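Local coordinates for protein DNA polymerase (Pyrobaculum calidifontis, PDB 5MDN) that probably extends DNA one nucleotide at a time, drawing on 2'-deoxyribonucleoside 5'-triphosphates and releasing diphosphate, as a family B DNA polymerase, at residues A[389-401]-A[512-525]. Sequence-based numbering, arbitrary orientation.
Sequences APNREEREYEPYK and NAMYGYLGWVGARW
Tyr-400 OH donates to Asn-512 O at 3.1 Å, tilted a little out of the carbonyl plane. Asn-512 lies in the C-terminal part of the long helix 495-512 of this family B polymerase, and the loop 389-401, on its way from helix 370-384 to strand 404-406, wraps around the short helix 514-519 and the turn that follows. Next to that bond, the edge of Tyr-515 points at the face of Tyr-400 in a T-shaped pair, Tyr-515 CD2 lying 3.9 Å from Tyr-400 CZ; Tyr-515 also stacks on Tyr-425. Gly-516 puts no side chain in the way of the Tyr-400 ring, whose CD1 comes to 3.7 Å from Gly-516 CA.

Further along, Trp-520 opens the type I turn 520-523. Tyr-397 CA sits over its five-membered ring in a CH-pi contact, 3.8 Å from the centroid. Tyr-397 also presents its ring edge to the indole face, the planes at 78°, a placement set by chi1 of -170°, which swings CG away from the backbone N. Arg-395 CG meets the indole rim at CZ2.

Beyond the turn, the guanidinium groups of Arg-392 and Arg-524 lie flat on each other, planes 6° apart. Asp-112 forms a salt bridge with the first and Glu-375 with the second, so each of the stacked cations has a carboxylate partner, which is likely to make the close approach tolerable. Were Arg-392 cut back to an alanine, Asp-112 would probably lose this cationic mate and Arg-524 the flat group stacked on it. At the loop's start, Pro-390 crosses Trp-525 at about a right angle, its CD 3.7 Å from Trp-525 CE2 over the indole face.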
loop_
_atom_site.group_PDB
_atom_site.type_symbol
_atom_site.label_atom_id
_atom_site.label_comp_id
_atom_site.label_asym_id
_atom_site.label_seq_id
_atom_site.Cartn_x
_atom_site.Cartn_y
_atom_site.Cartn_z
ATOM N N ALA A 389 -0.052 6.817 24.740
ATOM C CA ALA A 389 -0.351 7.330 23.413
ATOM C C ALA A 389 -1.556 8.268 23.453
ATOM O O ALA A 389 -2.536 7.994 24.152
ATOM C CB ALA A 389 -0.624 6.183 22.446
ATOM N N PRO A 390 -1.506 9.383 22.722
ATOM C CA PRO A 390 -2.698 10.232 22.583
ATOM C C PRO A 390 -3.816 9.530 21.822
ATOM O O PRO A 390 -3.686 8.362 21.445
ATOM C CB PRO A 390 -2.178 11.460 21.821
ATOM C CG PRO A 390 -0.689 11.421 21.974
ATOM C CD PRO A 390 -0.321 9.977 22.082
ATOM N N ASN A 391 -4.915 10.236 21.579
ATOM C CA ASN A 391 -6.095 9.668 20.944
ATOM C C ASN A 391 -6.234 10.145 19.504
ATOM O O ASN A 391 -5.589 11.100 19.068
ATOM C CB ASN A 391 -7.356 10.006 21.744
ATOM C CG ASN A 391 -7.438 9.235 23.041
ATOM O OD1 ASN A 391 -7.075 8.058 23.100
ATOM N ND2 ASN A 391 -7.924 9.888 24.088
ATOM N N ARG A 392 -7.097 9.450 18.767
ATOM C CA ARG A 392 -7.277 9.650 17.337
ATOM C C ARG A 392 -8.637 10.270 17.057
ATOM O O ARG A 392 -9.550 10.228 17.888
ATOM C CB ARG A 392 -7.175 8.328 16.563
ATOM C CG ARG A 392 -5.978 7.464 16.891
ATOM C CD ARG A 392 -6.217 6.538 18.080
ATOM N NE ARG A 392 -5.207 6.748 19.115
ATOM C CZ ARG A 392 -4.835 5.832 20.002
ATOM N NH1 ARG A 392 -5.388 4.628 19.989
ATOM N NH2 ARG A 392 -3.901 6.118 20.898
ATOM N N GLU A 393 -8.762 10.850 15.863
ATOM C CA GLU A 393 -10.053 11.282 15.342
ATOM C C GLU A 393 -10.585 10.341 14.265
ATOM O O GLU A 393 -11.634 9.722 14.445
ATOM C CB GLU A 393 -9.959 12.719 14.816
ATOM C CG GLU A 393 -9.593 13.722 15.900
ATOM C CD GLU A 393 -10.621 13.777 17.021
ATOM O OE1 GLU A 393 -11.834 13.690 16.731
ATOM O OE2 GLU A 393 -10.215 13.903 18.195
ATOM N N GLU A 394 -9.886 10.226 13.140
ATOM C CA GLU A 394 -10.335 9.330 12.085
ATOM C C GLU A 394 -9.139 8.915 11.253
ATOM O O GLU A 394 -8.027 9.426 11.420
ATOM C CB GLU A 394 -11.386 10.013 11.201
ATOM C CG GLU A 394 -11.050 11.468 10.854
ATOM C CD GLU A 394 -9.963 11.623 9.787
ATOM O OE1 GLU A 394 -9.762 10.695 8.975
ATOM O OE2 GLU A 394 -9.311 12.689 9.755
ATOM N N ARG A 395 -9.373 7.956 10.371
ATOM C CA ARG A 395 -8.419 7.608 9.323
ATOM C C ARG A 395 -8.982 7.983 7.955
ATOM O O ARG A 395 -10.060 7.514 7.573
ATOM C CB ARG A 395 -8.031 6.120 9.347
ATOM C CG ARG A 395 -6.954 5.699 10.381
ATOM C CD ARG A 395 -6.593 4.190 10.317
ATOM N NE ARG A 395 -5.511 3.868 11.272
ATOM C CZ ARG A 395 -5.769 3.654 12.556
ATOM N NH1 ARG A 395 -7.034 3.735 12.974
ATOM N NH2 ARG A 395 -4.792 3.378 13.407
ATOM N N GLU A 396 -8.260 8.838 7.242
ATOM C CA GLU A 396 -8.359 9.210 5.838
ATOM C C GLU A 396 -6.986 9.110 5.165
ATOM O O GLU A 396 -6.873 8.592 4.040
ATOM C CB GLU A 396 -8.940 10.599 5.640
ATOM C CG GLU A 396 -8.068 11.720 6.175
ATOM C CD GLU A 396 -8.700 13.070 5.980
ATOM O OE1 GLU A 396 -9.924 13.188 6.206
ATOM O OE2 GLU A 396 -7.982 14.007 5.577
ATOM N N TYR A 397 -5.927 9.506 5.871
ATOM C CA TYR A 397 -4.533 9.600 5.436
ATOM C C TYR A 397 -4.362 10.326 4.107
ATOM O O TYR A 397 -5.210 10.241 3.213
ATOM C CB TYR A 397 -3.881 8.226 5.352
ATOM C CG TYR A 397 -2.380 8.323 5.132
ATOM C CD1 TYR A 397 -1.583 9.029 6.028
ATOM C CD2 TYR A 397 -1.757 7.710 4.046
ATOM C CE1 TYR A 397 -0.230 9.130 5.853
ATOM C CE2 TYR A 397 -0.395 7.807 3.871
ATOM C CZ TYR A 397 0.359 8.517 4.778
ATOM O OH TYR A 397 1.715 8.614 4.602
ATOM N N GLU A 398 -3.240 11.028 3.962
ATOM C CA GLU A 398 -2.997 11.869 2.796
ATOM C C GLU A 398 -1.510 11.797 2.425
ATOM O O GLU A 398 -0.646 12.334 3.138
ATOM C CB GLU A 398 -3.516 13.272 3.080
ATOM C CG GLU A 398 -3.039 13.849 4.376
ATOM C CD GLU A 398 -1.832 14.689 4.129
ATOM O OE1 GLU A 398 -1.829 15.329 3.061
ATOM O OE2 GLU A 398 -0.893 14.699 4.958
ATOM N N PRO A 399 -1.172 11.068 1.369
ATOM C CA PRO A 399 0.240 10.742 1.104
ATOM C C PRO A 399 1.143 11.915 0.746
ATOM O O PRO A 399 1.402 12.191 -0.431
ATOM C CB PRO A 399 0.146 9.733 -0.050
ATOM C CG PRO A 399 -1.246 9.151 0.059
ATOM C CD PRO A 399 -2.104 10.268 0.553
ATOM N N TYR A 400 1.574 12.640 1.785
ATOM C CA TYR A 400 2.893 13.264 1.884
ATOM C C TYR A 400 2.928 14.746 1.524
ATOM O O TYR A 400 3.945 15.386 1.770
ATOM C CB TYR A 400 3.911 12.518 1.009
ATOM C CG TYR A 400 5.332 12.606 1.527
ATOM C CD1 TYR A 400 5.683 11.978 2.716
ATOM C CD2 TYR A 400 6.310 13.311 0.843
ATOM C CE1 TYR A 400 6.973 12.038 3.207
ATOM C CE2 TYR A 400 7.605 13.383 1.327
ATOM C CZ TYR A 400 7.938 12.742 2.516
ATOM O OH TYR A 400 9.225 12.792 3.030
ATOM N N LYS A 401 1.846 15.320 0.973
ATOM C CA LYS A 401 1.781 16.775 0.728
ATOM C C LYS A 401 2.994 17.414 0.041
ATOM O O LYS A 401 3.853 18.013 0.702
ATOM C CB LYS A 401 1.504 17.576 2.011
ATOM C CG LYS A 401 0.118 17.393 2.587
ATOM C CD LYS A 401 -0.120 18.170 3.872
ATOM C CE LYS A 401 0.780 17.695 4.999
ATOM N NZ LYS A 401 0.673 16.238 5.384
ATOM N N ASN A 512 11.773 8.345 6.685
ATOM C CA ASN A 512 11.338 9.403 5.779
ATOM C C ASN A 512 9.820 9.526 5.704
ATOM O O ASN A 512 9.317 10.547 5.224
ATOM C CB ASN A 512 11.908 9.162 4.381
ATOM C CG ASN A 512 13.422 9.198 4.356
ATOM O OD1 ASN A 512 14.056 9.706 5.282
ATOM N ND2 ASN A 512 14.011 8.667 3.291
ATOM N N ALA A 513 9.080 8.514 6.160
ATOM C CA ALA A 513 7.625 8.594 6.182
ATOM C C ALA A 513 7.093 9.449 7.324
ATOM O O ALA A 513 5.911 9.811 7.307
ATOM C CB ALA A 513 7.024 7.191 6.271
ATOM N N MET A 514 7.929 9.750 8.323
ATOM C CA MET A 514 7.491 10.516 9.488
ATOM C C MET A 514 6.845 11.840 9.090
ATOM O O MET A 514 5.785 12.209 9.610
ATOM C CB MET A 514 8.679 10.763 10.419
ATOM C CG MET A 514 8.296 11.144 11.838
ATOM S SD MET A 514 7.580 9.758 12.741
ATOM C CE MET A 514 8.880 8.539 12.555
ATOM N N TYR A 515 7.488 12.578 8.177
ATOM C CA TYR A 515 7.013 13.912 7.814
ATOM C C TYR A 515 5.589 13.877 7.270
ATOM O O TYR A 515 4.762 14.728 7.621
ATOM C CB TYR A 515 7.968 14.538 6.798
ATOM C CG TYR A 515 7.458 15.807 6.155
ATOM C CD1 TYR A 515 7.333 16.981 6.887
ATOM C CD2 TYR A 515 7.124 15.836 4.809
ATOM C CE1 TYR A 515 6.873 18.145 6.296
ATOM C CE2 TYR A 515 6.666 16.990 4.210
ATOM C CZ TYR A 515 6.542 18.142 4.955
ATOM O OH TYR A 515 6.085 19.286 4.346
ATOM N N GLY A 516 5.285 12.908 6.405
ATOM C CA GLY A 516 3.920 12.764 5.925
ATOM C C GLY A 516 2.941 12.424 7.033
ATOM O O GLY A 516 1.791 12.872 7.019
ATOM N N TYR A 517 3.380 11.618 8.003
ATOM C CA TYR A 517 2.497 11.204 9.089
ATOM C C TYR A 517 2.132 12.376 9.991
ATOM O O TYR A 517 0.965 12.544 10.368
ATOM C CB TYR A 517 3.157 10.089 9.901
ATOM C CG TYR A 517 2.482 9.823 11.227
ATOM C CD1 TYR A 517 1.345 9.030 11.304
ATOM C CD2 TYR A 517 2.984 10.366 12.402
ATOM C CE1 TYR A 517 0.726 8.788 12.517
ATOM C CE2 TYR A 517 2.371 10.131 13.617
ATOM C CZ TYR A 517 1.243 9.341 13.670
ATOM O OH TYR A 517 0.630 9.104 14.878
ATOM N N LEU A 518 3.118 13.195 10.360
ATOM C CA LEU A 518 2.888 14.263 11.327
ATOM C C LEU A 518 2.028 15.392 10.777
ATOM O O LEU A 518 1.597 16.248 11.555
ATOM C CB LEU A 518 4.224 14.819 11.818
ATOM C CG LEU A 518 5.121 13.807 12.534
ATOM C CD1 LEU A 518 6.534 14.341 12.680
ATOM C CD2 LEU A 518 4.539 13.440 13.889
ATOM N N GLY A 519 1.768 15.417 9.471
ATOM C CA GLY A 519 0.852 16.383 8.896
ATOM C C GLY A 519 -0.561 15.849 8.808
ATOM O O GLY A 519 -1.528 16.614 8.737
ATOM N N TRP A 520 -0.682 14.522 8.806
ATOM C CA TRP A 520 -1.969 13.838 8.785
ATOM C C TRP A 520 -2.779 14.228 10.015
ATOM O O TRP A 520 -2.462 13.804 11.130
ATOM C CB TRP A 520 -1.744 12.323 8.713
ATOM C CG TRP A 520 -2.967 11.472 8.866
ATOM C CD1 TRP A 520 -4.256 11.808 8.563
ATOM C CD2 TRP A 520 -3.007 10.124 9.349
ATOM N NE1 TRP A 520 -5.096 10.753 8.834
ATOM C CE2 TRP A 520 -4.352 9.708 9.317
ATOM C CE3 TRP A 520 -2.035 9.230 9.808
ATOM C CZ2 TRP A 520 -4.749 8.437 9.729
ATOM C CZ3 TRP A 520 -2.431 7.969 10.215
ATOM C CH2 TRP A 520 -3.775 7.583 10.172
ATOM N N VAL A 521 -3.812 15.054 9.818
ATOM C CA VAL A 521 -4.566 15.620 10.935
ATOM C C VAL A 521 -5.141 14.529 11.831
ATOM O O VAL A 521 -5.265 14.714 13.048
ATOM C CB VAL A 521 -5.668 16.558 10.398
ATOM C CG1 VAL A 521 -6.562 17.059 11.525
ATOM C CG2 VAL A 521 -5.048 17.729 9.651
ATOM N N GLY A 522 -5.474 13.373 11.262
ATOM C CA GLY A 522 -6.000 12.279 12.055
ATOM C C GLY A 522 -4.925 11.363 12.604
ATOM O O GLY A 522 -5.067 10.138 12.571
ATOM N N ALA A 523 -3.847 11.946 13.118
ATOM C CA ALA A 523 -2.744 11.192 13.693
ATOM C C ALA A 523 -2.681 11.406 15.200
ATOM O O ALA A 523 -3.091 12.449 15.718
ATOM C CB ALA A 523 -1.409 11.587 13.058
ATOM N N ARG A 524 -2.163 10.393 15.895
ATOM C CA ARG A 524 -2.063 10.450 17.349
ATOM C C ARG A 524 -1.108 11.551 17.789
ATOM O O ARG A 524 -1.431 12.359 18.668
ATOM C CB ARG A 524 -1.622 9.085 17.869
ATOM C CG ARG A 524 -2.685 8.059 17.577
ATOM C CD ARG A 524 -2.294 6.618 17.810
ATOM N NE ARG A 524 -3.194 5.777 17.021
ATOM C CZ ARG A 524 -3.489 4.509 17.278
ATOM N NH1 ARG A 524 -2.973 3.904 18.334
ATOM N NH2 ARG A 524 -4.321 3.853 16.479
ATOM N N TRP A 525 0.080 11.594 17.187
ATOM C CA TRP A 525 1.081 12.609 17.484
ATOM C C TRP A 525 1.029 13.774 16.502
ATOM O O TRP A 525 2.066 14.369 16.188
ATOM C CB TRP A 525 2.475 11.983 17.509
ATOM C CG TRP A 525 2.726 11.201 18.754
ATOM C CD1 TRP A 525 3.174 11.685 19.945
ATOM C CD2 TRP A 525 2.516 9.796 18.944
ATOM N NE1 TRP A 525 3.271 10.668 20.863
ATOM C CE2 TRP A 525 2.870 9.499 20.274
ATOM C CE3 TRP A 525 2.067 8.762 18.117
ATOM C CZ2 TRP A 525 2.791 8.210 20.797
ATOM C CZ3 TRP A 525 1.990 7.484 18.639
ATOM C CH2 TRP A 525 2.351 7.219 19.965
#